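Local structure of fanconi-associated nuclease 1 homolog (Pseudomonas aeruginosa, 5Y7Q) at residues 94-99 / 133-138; 119-124 / 183-188; 74-79 / 113-118. The protein is a bacterial member of the Fanconi-associated nuclease 1 (FAN1) family, combining HTH, SAP and VRR-NUC domains, and is seen here with bound DNA. One frame throughout, in Å; residues are numbered along the deposited sequence.

Contact 1. Residues 94-99 / 133-138; sequences LFREGK and FGLLKK. With nucleotides of chain D.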
loop_
_atom_site.group_PDB
_atom_site.type_symbol
_atom_site.label_atom_id
_atom_site.label_comp_id
_atom_site.label_asym_id
_atom_site.label_seq_id
_atom_site.Cartn_x
_atom_site.Cartn_y
_atom_site.Cartn_z
ATOM N N LEU A 94 6.011 24.848 -8.621
ATOM C CA LEU A 94 6.135 25.977 -9.548
ATOM C C LEU A 94 4.847 26.182 -10.339
ATOM O O LEU A 94 4.302 25.223 -10.899
ATOM C CB LEU A 94 7.280 25.740 -10.523
ATOM C CG LEU A 94 8.671 25.552 -9.927
ATOM C CD1 LEU A 94 9.593 24.853 -10.948
ATOM C CD2 LEU A 94 9.256 26.903 -9.463
ATOM N N PHE A 95 4.368 27.424 -10.398
ATOM C CA PHE A 95 3.105 27.726 -11.060
ATOM C C PHE A 95 3.218 29.008 -11.870
ATOM O O PHE A 95 3.973 29.920 -11.522
ATOM C CB PHE A 95 1.964 27.857 -10.043
ATOM C CG PHE A 95 1.800 26.637 -9.188
ATOM C CD1 PHE A 95 2.365 26.578 -7.933
ATOM C CD2 PHE A 95 1.138 25.518 -9.674
ATOM C CE1 PHE A 95 2.251 25.451 -7.164
ATOM C CE2 PHE A 95 1.019 24.393 -8.904
ATOM C CZ PHE A 95 1.576 24.360 -7.643
ATOM N N ARG A 96 2.484 29.053 -12.974
ATOM C CA ARG A 96 2.358 30.248 -13.794
ATOM C C ARG A 96 1.073 30.952 -13.415
ATOM O O ARG A 96 0.036 30.304 -13.267
ATOM C CB ARG A 96 2.306 29.902 -15.281
ATOM C CG ARG A 96 3.491 29.162 -15.859
ATOM C CD ARG A 96 3.140 28.643 -17.257
ATOM N NE ARG A 96 2.641 29.678 -18.176
ATOM C CZ ARG A 96 3.153 29.955 -19.379
ATOM N NH1 ARG A 96 4.203 29.282 -19.850
ATOM N NH2 ARG A 96 2.608 30.909 -20.127
ATOM N N GLU A 97 1.128 32.276 -13.287
ATOM C CA GLU A 97 -0.042 33.027 -12.826
ATOM C C GLU A 97 -1.325 32.616 -13.558
ATOM O O GLU A 97 -2.392 32.488 -12.937
ATOM C CB GLU A 97 0.211 34.529 -12.989
ATOM C CG GLU A 97 -0.888 35.391 -12.421
ATOM C CD GLU A 97 -0.510 36.853 -12.401
ATOM O OE1 GLU A 97 -1.050 37.622 -13.230
ATOM O OE2 GLU A 97 0.336 37.231 -11.560
ATOM N N GLY A 98 -1.237 32.379 -14.871
ATOM C CA GLY A 98 -2.430 32.110 -15.650
ATOM C C GLY A 98 -3.057 30.771 -15.335
ATOM O O GLY A 98 -4.275 30.606 -15.458
ATOM N N LYS A 99 -2.247 29.799 -14.928
ATOM C CA LYS A 99 -2.787 28.527 -14.495
ATOM C C LYS A 99 -3.349 28.586 -13.073
ATOM O O LYS A 99 -3.993 27.624 -12.635
ATOM C CB LYS A 99 -1.707 27.454 -14.651
ATOM C CG LYS A 99 -1.467 27.084 -16.121
ATOM C CD LYS A 99 -0.778 25.729 -16.272
ATOM C CE LYS A 99 -1.015 25.123 -17.660
ATOM N NZ LYS A 99 -0.515 23.708 -17.776
ATOM N N PHE A 133 11.519 24.010 -18.328
ATOM C CA PHE A 133 10.798 23.159 -19.265
ATOM C C PHE A 133 9.457 22.727 -18.711
ATOM O O PHE A 133 8.519 22.492 -19.481
ATOM C CB PHE A 133 11.640 21.942 -19.626
ATOM C CG PHE A 133 12.349 22.096 -20.921
ATOM C CD1 PHE A 133 13.291 23.097 -21.085
ATOM C CD2 PHE A 133 12.051 21.273 -21.993
ATOM C CE1 PHE A 133 13.937 23.254 -22.290
ATOM C CE2 PHE A 133 12.688 21.431 -23.200
ATOM C CZ PHE A 133 13.632 22.422 -23.350
ATOM N N GLY A 134 9.348 22.613 -17.386
ATOM C CA GLY A 134 8.057 22.311 -16.790
ATOM C C GLY A 134 7.077 23.456 -16.929
ATOM O O GLY A 134 5.906 23.254 -17.274
ATOM N N LEU A 135 7.543 24.681 -16.694
ATOM C CA LEU A 135 6.647 25.828 -16.786
ATOM C C LEU A 135 6.226 26.148 -18.226
ATOM O O LEU A 135 5.109 26.617 -18.448
ATOM C CB LEU A 135 7.314 27.043 -16.138
ATOM C CG LEU A 135 7.479 26.892 -14.628
ATOM C CD1 LEU A 135 8.744 27.575 -14.143
ATOM C CD2 LEU A 135 6.253 27.435 -13.920
ATOM N N LEU A 136 7.056 25.866 -19.216
ATOM C CA LEU A 136 6.881 26.457 -20.539
ATOM C C LEU A 136 6.265 25.491 -21.547
ATOM O O LEU A 136 6.388 24.264 -21.426
ATOM C CB LEU A 136 8.215 26.955 -21.084
ATOM C CG LEU A 136 8.459 28.426 -20.806
ATOM C CD1 LEU A 136 9.763 28.852 -21.413
ATOM C CD2 LEU A 136 7.336 29.136 -21.460
ATOM N N LYS A 137 5.557 26.064 -22.524
ATOM C CA LYS A 137 5.058 25.301 -23.663
ATOM C C LYS A 137 6.182 24.996 -24.656
ATOM O O LYS A 137 7.191 25.711 -24.726
ATOM C CB LYS A 137 3.943 26.063 -24.374
ATOM C CG LYS A 137 2.589 26.019 -23.696
ATOM C CD LYS A 137 1.619 26.968 -24.402
ATOM C CE LYS A 137 0.168 26.705 -24.010
ATOM N NZ LYS A 137 -0.345 25.407 -24.548
ATOM N N LYS A 138 5.992 23.925 -25.441
ATOM C CA LYS A 138 7.032 23.495 -26.374
ATOM C C LYS A 138 7.198 24.476 -27.526
ATOM O O LYS A 138 8.290 24.588 -28.085
ATOM C CB LYS A 138 6.737 22.094 -26.916
ATOM C CG LYS A 138 7.853 21.543 -27.814
ATOM C CD LYS A 138 7.487 20.224 -28.493
ATOM C CE LYS A 138 8.507 19.844 -29.573
ATOM N NZ LYS A 138 8.225 18.511 -30.193
ATOM P P DC D 19 -2.001 24.562 -21.919
ATOM O OP1 DC D 19 -0.987 25.416 -21.259
ATOM O OP2 DC D 19 -2.823 25.061 -23.049
ATOM O "O5'" DC D 19 -1.227 23.265 -22.419
ATOM C "C5'" DC D 19 -0.604 22.441 -21.465
ATOM C "C4'" DC D 19 0.195 21.354 -22.139
ATOM O "O4'" DC D 19 -0.674 20.269 -22.553
ATOM C "C3'" DC D 19 0.951 21.784 -23.383
ATOM O "O3'" DC D 19 2.178 21.096 -23.406
ATOM C "C2'" DC D 19 0.028 21.331 -24.512
ATOM C "C1'" DC D 19 -0.536 20.044 -23.940
ATOM N N1 DC D 19 -1.866 19.699 -24.452
ATOM C C2 DC D 19 -2.244 18.363 -24.499
ATOM O O2 DC D 19 -1.432 17.511 -24.138
ATOM N N3 DC D 19 -3.481 18.045 -24.940
ATOM C C4 DC D 19 -4.319 19.014 -25.318
ATOM N N4 DC D 19 -5.531 18.661 -25.757
ATOM C C5 DC D 19 -3.949 20.391 -25.265
ATOM C C6 DC D 19 -2.727 20.685 -24.823
ATOM P P DA D 20 3.401 21.589 -24.312
ATOM O OP1 DA D 20 4.488 22.017 -23.404
ATOM O OP2 DA D 20 2.885 22.438 -25.408
ATOM O "O5'" DA D 20 3.858 20.242 -24.965
ATOM C "C5'" DA D 20 2.874 19.331 -25.247
ATOM C "C4'" DA D 20 3.376 17.928 -25.148
ATOM O "O4'" DA D 20 2.242 17.069 -25.327
ATOM C "C3'" DA D 20 4.303 17.534 -26.275
ATOM O "O3'" DA D 20 4.914 16.276 -25.972
ATOM C "C2'" DA D 20 3.305 17.424 -27.424
ATOM C "C1'" DA D 20 2.065 16.849 -26.716
ATOM N N9 DA D 20 0.793 17.450 -27.132
ATOM C C8 DA D 20 0.513 18.772 -27.319
ATOM N N7 DA D 20 -0.726 19.003 -27.682
ATOM C C5 DA D 20 -1.299 17.743 -27.747
ATOM C C6 DA D 20 -2.600 17.292 -28.081
ATOM N N6 DA D 20 -3.609 18.113 -28.433
ATOM N N1 DA D 20 -2.824 15.954 -28.042
ATOM C C2 DA D 20 -1.820 15.148 -27.690
ATOM N N3 DA D 20 -0.571 15.455 -27.359
ATOM C C4 DA D 20 -0.373 16.778 -27.407
ATOM P P DA D 21 6.244 15.780 -26.736
ATOM O OP1 DA D 21 7.193 15.181 -25.765
ATOM O OP2 DA D 21 6.679 16.857 -27.661
ATOM O "O5'" DA D 21 5.724 14.577 -27.629
ATOM C "C5'" DA D 21 5.167 14.857 -28.866
ATOM C "C4'" DA D 21 4.302 13.719 -29.331
ATOM O "O4'" DA D 21 2.915 14.071 -29.117
ATOM C "C3'" DA D 21 4.468 13.426 -30.804
ATOM O "O3'" DA D 21 4.643 12.061 -31.036
ATOM C "C2'" DA D 21 3.201 13.953 -31.456
ATOM C "C1'" DA D 21 2.195 14.046 -30.327
ATOM N N9 DA D 21 1.394 15.266 -30.428
ATOM C C8 DA D 21 1.834 16.549 -30.275
ATOM N N7 DA D 21 0.907 17.460 -30.462
ATOM C C5 DA D 21 -0.217 16.727 -30.785
ATOM C C6 DA D 21 -1.536 17.104 -31.098
ATOM N N6 DA D 21 -1.954 18.379 -31.131
ATOM N N1 DA D 21 -2.416 16.118 -31.365
ATOM C C2 DA D 21 -2.001 14.846 -31.321
ATOM N N3 DA D 21 -0.793 14.370 -31.037
ATOM C C4 DA D 21 0.063 15.370 -30.775
#
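Arg96 lies over the end of helix 129-135 and grips Leu135, its aliphatic part on the leucine side chain and its guanidinium on the leucine carbonyl. The two side chains slide past each other in opposite directions. Beyond CB, Arg96 CG rests 3.8 Å from Leu135 CD2, the same methyl that meets Leu94 CB at 3.9 Å. CD then passes beside Leu135 O. A bend at chi3 (54°) curls the chain back, carrying NH1 to within 3.1 Å of Leu135 O in a fairly straight hydrogen bond (163° at the hydrogen). The oxygen lies near the guanidinium plane, yet NH1 stands 39° above the carbonyl plane, off the lone-pair directions. NH1 also has Leu136 CD2 at 3.5 Å, again at the edge of the group. On the far branch NH2 makes a salt bridge with Glu182, the strongest polar partner of Arg96.

Leu135 is the last residue of its helix, and Leu136 leaves helical geometry before Lys137 takes the N-cap position of helix 138-144. DNA of chain D lies along this junction. Lys137 NZ donates to O5' of nucleotide DC19 of chain D at 3.1 Å, and more weakly to its OP2 at 2.9 Å. The backbone N of Lys138 makes weak bonds to both phosphate oxygens of DA20 of chain D, the nearer, OP1, at 3.2 Å. Lys138 NZ reaches OP2 of DA21 of chain D, again weakly, at 3.4 Å.

The bonds found here go to phosphate oxygens and O5' and most are weak, consistent with contact to the DNA backbone rather than its bases. Arg96, tied to Leu135 O and Glu182, links strand 94-96 to the turn that presents those lysines.

Contact 2. Residues 119-124 / 183-188; sequences GWVDAQ and PVYELR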
loop_
_atom_site.group_PDB
_atom_site.type_symbol
_atom_site.label_atom_id
_atom_site.label_comp_id
_atom_site.label_asym_id
_atom_site.label_seq_id
_atom_site.Cartn_x
_atom_site.Cartn_y
_atom_site.Cartn_z
ATOM N N GLY A 119 7.300 35.288 2.565
ATOM C CA GLY A 119 8.261 34.372 2.006
ATOM C C GLY A 119 7.744 32.966 1.757
ATOM O O GLY A 119 8.517 32.108 1.304
ATOM N N TRP A 120 6.469 32.697 2.034
ATOM C CA TRP A 120 5.929 31.389 1.700
ATOM C C TRP A 120 5.765 31.197 0.199
ATOM O O TRP A 120 5.552 30.065 -0.244
ATOM C CB TRP A 120 4.590 31.178 2.397
ATOM C CG TRP A 120 4.691 31.215 3.879
ATOM C CD1 TRP A 120 5.832 31.188 4.634
ATOM C CD2 TRP A 120 3.606 31.291 4.796
ATOM N NE1 TRP A 120 5.517 31.237 5.972
ATOM C CE2 TRP A 120 4.156 31.302 6.097
ATOM C CE3 TRP A 120 2.217 31.333 4.645
ATOM C CZ2 TRP A 120 3.368 31.366 7.234
ATOM C CZ3 TRP A 120 1.441 31.389 5.772
ATOM C CH2 TRP A 120 2.016 31.410 7.055
ATOM N N VAL A 121 5.839 32.265 -0.588
ATOM C CA VAL A 121 5.893 32.171 -2.040
ATOM C C VAL A 121 6.972 33.134 -2.509
ATOM O O VAL A 121 7.002 34.287 -2.073
ATOM C CB VAL A 121 4.534 32.501 -2.695
ATOM C CG1 VAL A 121 4.652 32.550 -4.212
ATOM C CG2 VAL A 121 3.457 31.492 -2.294
ATOM N N ASP A 122 7.907 32.626 -3.316
ATOM C CA ASP A 122 8.855 33.415 -4.097
ATOM C C ASP A 122 8.175 33.850 -5.390
ATOM O O ASP A 122 7.615 33.008 -6.103
ATOM C CB ASP A 122 10.090 32.572 -4.460
ATOM C CG ASP A 122 11.310 32.832 -3.580
ATOM O OD1 ASP A 122 11.562 34.011 -3.213
ATOM O OD2 ASP A 122 12.045 31.844 -3.300
ATOM N N ALA A 123 8.172 35.156 -5.679
ATOM C CA ALA A 123 8.113 35.521 -7.087
ATOM C C ALA A 123 9.519 35.479 -7.647
ATOM O O ALA A 123 10.499 35.532 -6.901
ATOM C CB ALA A 123 7.468 36.874 -7.309
ATOM N N GLN A 124 9.615 35.321 -8.956
ATOM C CA GLN A 124 10.929 35.263 -9.601
ATOM C C GLN A 124 11.912 34.361 -8.844
ATOM O O GLN A 124 12.903 34.847 -8.277
ATOM C CB GLN A 124 11.512 36.681 -9.758
ATOM C CG GLN A 124 12.518 36.843 -10.920
ATOM C CD GLN A 124 12.235 38.057 -11.794
ATOM O OE1 GLN A 124 11.312 38.035 -12.613
ATOM N NE2 GLN A 124 13.036 39.122 -11.632
ATOM N N PRO A 183 4.145 35.972 -15.146
ATOM C CA PRO A 183 5.007 35.672 -13.995
ATOM C C PRO A 183 4.849 34.238 -13.512
ATOM O O PRO A 183 3.926 33.506 -13.872
ATOM C CB PRO A 183 4.550 36.666 -12.925
ATOM C CG PRO A 183 3.206 37.092 -13.351
ATOM C CD PRO A 183 3.187 37.045 -14.842
ATOM N N VAL A 184 5.801 33.833 -12.679
ATOM C CA VAL A 184 5.911 32.462 -12.212
ATOM C C VAL A 184 6.183 32.476 -10.713
ATOM O O VAL A 184 7.150 33.093 -10.265
ATOM C CB VAL A 184 7.029 31.715 -12.967
ATOM C CG1 VAL A 184 7.481 30.535 -12.174
ATOM C CG2 VAL A 184 6.526 31.266 -14.327
ATOM N N TYR A 185 5.349 31.783 -9.941
ATOM C CA TYR A 185 5.465 31.709 -8.492
ATOM C C TYR A 185 5.994 30.348 -8.057
ATOM O O TYR A 185 5.709 29.321 -8.686
ATOM C CB TYR A 185 4.111 31.972 -7.835
ATOM C CG TYR A 185 3.473 33.273 -8.295
ATOM C CD1 TYR A 185 3.880 34.487 -7.772
ATOM C CD2 TYR A 185 2.489 33.278 -9.260
ATOM C CE1 TYR A 185 3.319 35.671 -8.192
ATOM C CE2 TYR A 185 1.910 34.454 -9.674
ATOM C CZ TYR A 185 2.329 35.651 -9.143
ATOM O OH TYR A 185 1.764 36.835 -9.570
ATOM N N GLU A 186 6.792 30.353 -6.988
ATOM C CA GLU A 186 7.303 29.132 -6.373
ATOM C C GLU A 186 6.887 29.085 -4.907
ATOM O O GLU A 186 7.208 30.001 -4.136
ATOM C CB GLU A 186 8.826 29.028 -6.485
ATOM C CG GLU A 186 9.388 27.768 -5.813
ATOM C CD GLU A 186 10.911 27.687 -5.842
ATOM O OE1 GLU A 186 11.591 28.531 -5.194
ATOM O OE2 GLU A 186 11.433 26.770 -6.521
ATOM N N LEU A 187 6.221 27.991 -4.516
ATOM C CA LEU A 187 5.861 27.745 -3.122
ATOM C C LEU A 187 7.080 27.303 -2.312
ATOM O O LEU A 187 7.842 26.448 -2.757
ATOM C CB LEU A 187 4.780 26.681 -3.102
ATOM C CG LEU A 187 4.005 26.192 -1.910
ATOM C CD1 LEU A 187 3.325 27.341 -1.179
ATOM C CD2 LEU A 187 2.995 25.267 -2.582
ATOM N N ARG A 188 7.340 27.963 -1.179
ATOM C CA ARG A 188 8.502 27.638 -0.351
ATOM C C ARG A 188 8.212 26.955 0.985
ATOM O O ARG A 188 9.162 26.663 1.718
ATOM C CB ARG A 188 9.342 28.896 -0.128
ATOM C CG ARG A 188 10.321 29.152 -1.275
ATOM C CD ARG A 188 11.762 28.899 -0.855
ATOM N NE ARG A 188 11.952 29.061 0.591
ATOM C CZ ARG A 188 12.014 30.231 1.234
ATOM N NH1 ARG A 188 12.181 30.267 2.557
ATOM N NH2 ARG A 188 11.888 31.369 0.558
#
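Asp122 and Glu186 form a hydrogen-bonded pair in an antiparallel ladder, part of a three-stranded sheet in which 184-187 is the central strand and 121-123 an outer one. The strand directions differ by 152°, close to antiparallel with some twist.

Backbone bonds fix the register. Asp122 N donates to Glu186 O at 2.8 Å and Glu186 N returns a bond to Asp122 O at 2.9 Å. Past the strand end, Arg188 N reaches Trp120 O at 2.9 Å in a nearly straight bond (177° at the hydrogen). A CA-H...O contact from Val121 CA to Glu186 O, 3.3 Å, supplements them.

Apolar packing occupies one face, with Val121, Tyr185 and Leu187. Val121 CG1 lies opposite its backbone N (chi1 174°), which brings it 3.7 Å from Tyr185 CB in the diagonally placed residue. Helices 78-89 and 108-118 cover this face: Met87 meets both Val121 and Leu187, and Leu115 meets Val121. The Tyr185 hydroxyl is held by Glu97, across the sheet's other seam.

Charged groups gather on the opposite face. Asp122 OD2 and Glu186 OE1 approach to 3.8 Å, an arrangement that would probably raise the proton affinity of one or both carboxylates. Arg188 should partly offset this through a long salt bridge from NH2 to Asp122 OD2, 3.9 Å, with the carboxylate oxygen at the guanidinium edge. Bends at chi2 and chi3 fold the arginine back over the turn that joins helix 108-118 to strand 121-123. There Gly119 O sits over one face of the guanidinium, 3.5 Å from Arg188 NH2.

Contact 3. Residues 74-79 / 113-118; sequences AELPEA and QPLLAL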
loop_
_atom_site.group_PDB
_atom_site.type_symbol
_atom_site.label_atom_id
_atom_site.label_comp_id
_atom_site.label_asym_id
_atom_site.label_seq_id
_atom_site.Cartn_x
_atom_site.Cartn_y
_atom_site.Cartn_z
ATOM N N ALA A 74 -3.542 32.166 9.983
ATOM C CA ALA A 74 -4.782 32.739 10.509
ATOM C C ALA A 74 -4.885 34.247 10.256
ATOM O O ALA A 74 -5.995 34.787 10.133
ATOM C CB ALA A 74 -4.895 32.456 12.003
ATOM N N GLU A 75 -3.753 34.947 10.177
ATOM C CA GLU A 75 -3.834 36.378 9.888
ATOM C C GLU A 75 -4.157 36.706 8.428
ATOM O O GLU A 75 -4.528 37.840 8.131
ATOM C CB GLU A 75 -2.523 37.069 10.277
ATOM C CG GLU A 75 -2.066 36.753 11.687
ATOM C CD GLU A 75 -3.171 36.937 12.705
ATOM O OE1 GLU A 75 -3.827 38.004 12.686
ATOM O OE2 GLU A 75 -3.391 36.004 13.513
ATOM N N LEU A 76 -4.031 35.762 7.511
ATOM C CA LEU A 76 -4.146 36.097 6.100
ATOM C C LEU A 76 -5.584 36.431 5.714
ATOM O O LEU A 76 -6.532 35.855 6.255
ATOM C CB LEU A 76 -3.660 34.942 5.240
ATOM C CG LEU A 76 -2.145 34.878 5.198
ATOM C CD1 LEU A 76 -1.734 33.501 4.732
ATOM C CD2 LEU A 76 -1.632 36.003 4.303
ATOM N N PRO A 77 -5.766 37.353 4.773
ATOM C CA PRO A 77 -7.090 37.542 4.176
ATOM C C PRO A 77 -7.526 36.277 3.462
ATOM O O PRO A 77 -6.698 35.502 2.981
ATOM C CB PRO A 77 -6.873 38.696 3.191
ATOM C CG PRO A 77 -5.405 38.663 2.894
ATOM C CD PRO A 77 -4.759 38.244 4.175
ATOM N N GLU A 78 -8.845 36.089 3.377
ATOM C CA GLU A 78 -9.392 34.818 2.912
ATOM C C GLU A 78 -8.811 34.416 1.563
ATOM O O GLU A 78 -8.400 33.265 1.377
ATOM C CB GLU A 78 -10.917 34.895 2.832
ATOM C CG GLU A 78 -11.622 33.535 2.947
ATOM C CD GLU A 78 -13.092 33.670 3.341
ATOM O OE1 GLU A 78 -13.802 34.503 2.731
ATOM O OE2 GLU A 78 -13.531 32.954 4.273
ATOM N N ALA A 79 -8.736 35.357 0.617
ATOM C CA ALA A 79 -8.293 35.002 -0.728
ATOM C C ALA A 79 -6.846 34.513 -0.740
ATOM O O ALA A 79 -6.491 33.619 -1.521
ATOM C CB ALA A 79 -8.466 36.183 -1.674
ATOM N N GLN A 113 0.053 38.669 -3.134
ATOM C CA GLN A 113 0.980 39.614 -2.488
ATOM C C GLN A 113 1.251 39.337 -1.002
ATOM O O GLN A 113 2.435 39.314 -0.612
ATOM C CB GLN A 113 0.489 41.056 -2.673
ATOM C CG GLN A 113 0.376 41.501 -4.129
ATOM C CD GLN A 113 1.705 41.492 -4.896
ATOM O OE1 GLN A 113 2.709 42.096 -4.471
ATOM N NE2 GLN A 113 1.701 40.844 -6.056
ATOM N N PRO A 114 0.247 39.097 -0.135
ATOM C CA PRO A 114 0.574 38.840 1.282
ATOM C C PRO A 114 1.416 37.590 1.487
ATOM O O PRO A 114 2.223 37.557 2.427
ATOM C CB PRO A 114 -0.802 38.717 1.955
ATOM C CG PRO A 114 -1.770 39.261 0.997
ATOM C CD PRO A 114 -1.207 38.987 -0.357
ATOM N N LEU A 115 1.259 36.571 0.620
ATOM C CA LEU A 115 2.113 35.379 0.655
ATOM C C LEU A 115 3.551 35.709 0.276
ATOM O O LEU A 115 4.494 35.165 0.862
ATOM C CB LEU A 115 1.558 34.288 -0.274
ATOM C CG LEU A 115 0.096 33.936 0.006
ATOM C CD1 LEU A 115 -0.477 32.977 -1.005
ATOM C CD2 LEU A 115 -0.038 33.383 1.413
ATOM N N LEU A 116 3.744 36.582 -0.713
ATOM C CA LEU A 116 5.095 37.048 -1.012
ATOM C C LEU A 116 5.731 37.731 0.196
ATOM O O LEU A 116 6.929 37.561 0.447
ATOM C CB LEU A 116 5.081 37.986 -2.217
ATOM C CG LEU A 116 4.530 37.377 -3.508
ATOM C CD1 LEU A 116 4.603 38.379 -4.630
ATOM C CD2 LEU A 116 5.271 36.111 -3.885
ATOM N N ALA A 117 4.946 38.493 0.971
ATOM C CA ALA A 117 5.548 39.235 2.092
ATOM C C ALA A 117 6.086 38.310 3.189
ATOM O O ALA A 117 7.064 38.656 3.867
ATOM C CB ALA A 117 4.543 40.229 2.691
ATOM N N LEU A 118 5.453 37.151 3.387
ATOM C CA LEU A 118 5.881 36.160 4.367
ATOM C C LEU A 118 6.991 35.249 3.859
ATOM O O LEU A 118 7.547 34.472 4.647
ATOM C CB LEU A 118 4.697 35.283 4.767
ATOM C CG LEU A 118 3.590 35.869 5.628
ATOM C CD1 LEU A 118 2.268 35.135 5.345
ATOM C CD2 LEU A 118 3.983 35.767 7.088
#
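Leu76 reaches from the turn between two helices onto one side of helix 108-118, an apolar interhelical contact within the HTH domain. Its two methyls divide the work. CD2 touches Pro114 CB at 3.7 Å and meets Leu118 CD1 tip to tip at 4.1 Å. CD1 goes the other way, to Leu115 CD2 at 3.7 Å, the two leucines crossing at about a right angle. Since residues 114, 115 and 118 line one side of the helix, a single leucine spans a full helical turn. With chi1 at -77°, Leu76 CG lies opposite its carbonyl carbon, which directs the branch toward helix 108-118. Next to it Pro77 adds a ring contact, its CG 4.1 Å from Pro114 CG.

Further out, the turn is bounded by helices at both ends. Leu76 follows helix 64-75, and Pro77 occupies the N-cap position of helix 78-89, whose next residue, Glu78, forms a salt bridge with Arg48. Within helix 78-89, Ser80 packs on Pro114 and Gln81 on Leu76, while Trp120 lies against Leu76 as well. On the facing side, helix 108-118 is kinked where the nitrogens of Pro114 and Leu115 lack bonds to the preceding turn. Just past the kink the bonds from Leu118 N are weak, while Ala117 N donates to Gln113 O at 3.1 Å.

How the contacts relate
Contacts 1 and 2 share one sheet: strand 184-187 pairs with 121-123 and, on its other side, with 94-96, where Phe95 O and Tyr185 N probably hydrogen-bond at 2.8 Å. Contact 3 is a surface contact between helical parts, touching contact 2, for example at Leu116 CD2, 3.5 Å from Ala123 N, but not contact 1; its helix 108-118 leads into strand 121-123. The first two are partly buried. Their chemistry follows position: apolar side chains alone carry contact 3, backbone bonding dominates contact 2, and contact 1 adds a side-chain bond to a carbonyl and lysines on DNA. Nearest atoms of contacts 2 and 3 stand about 10 and 13 Å from the DNA.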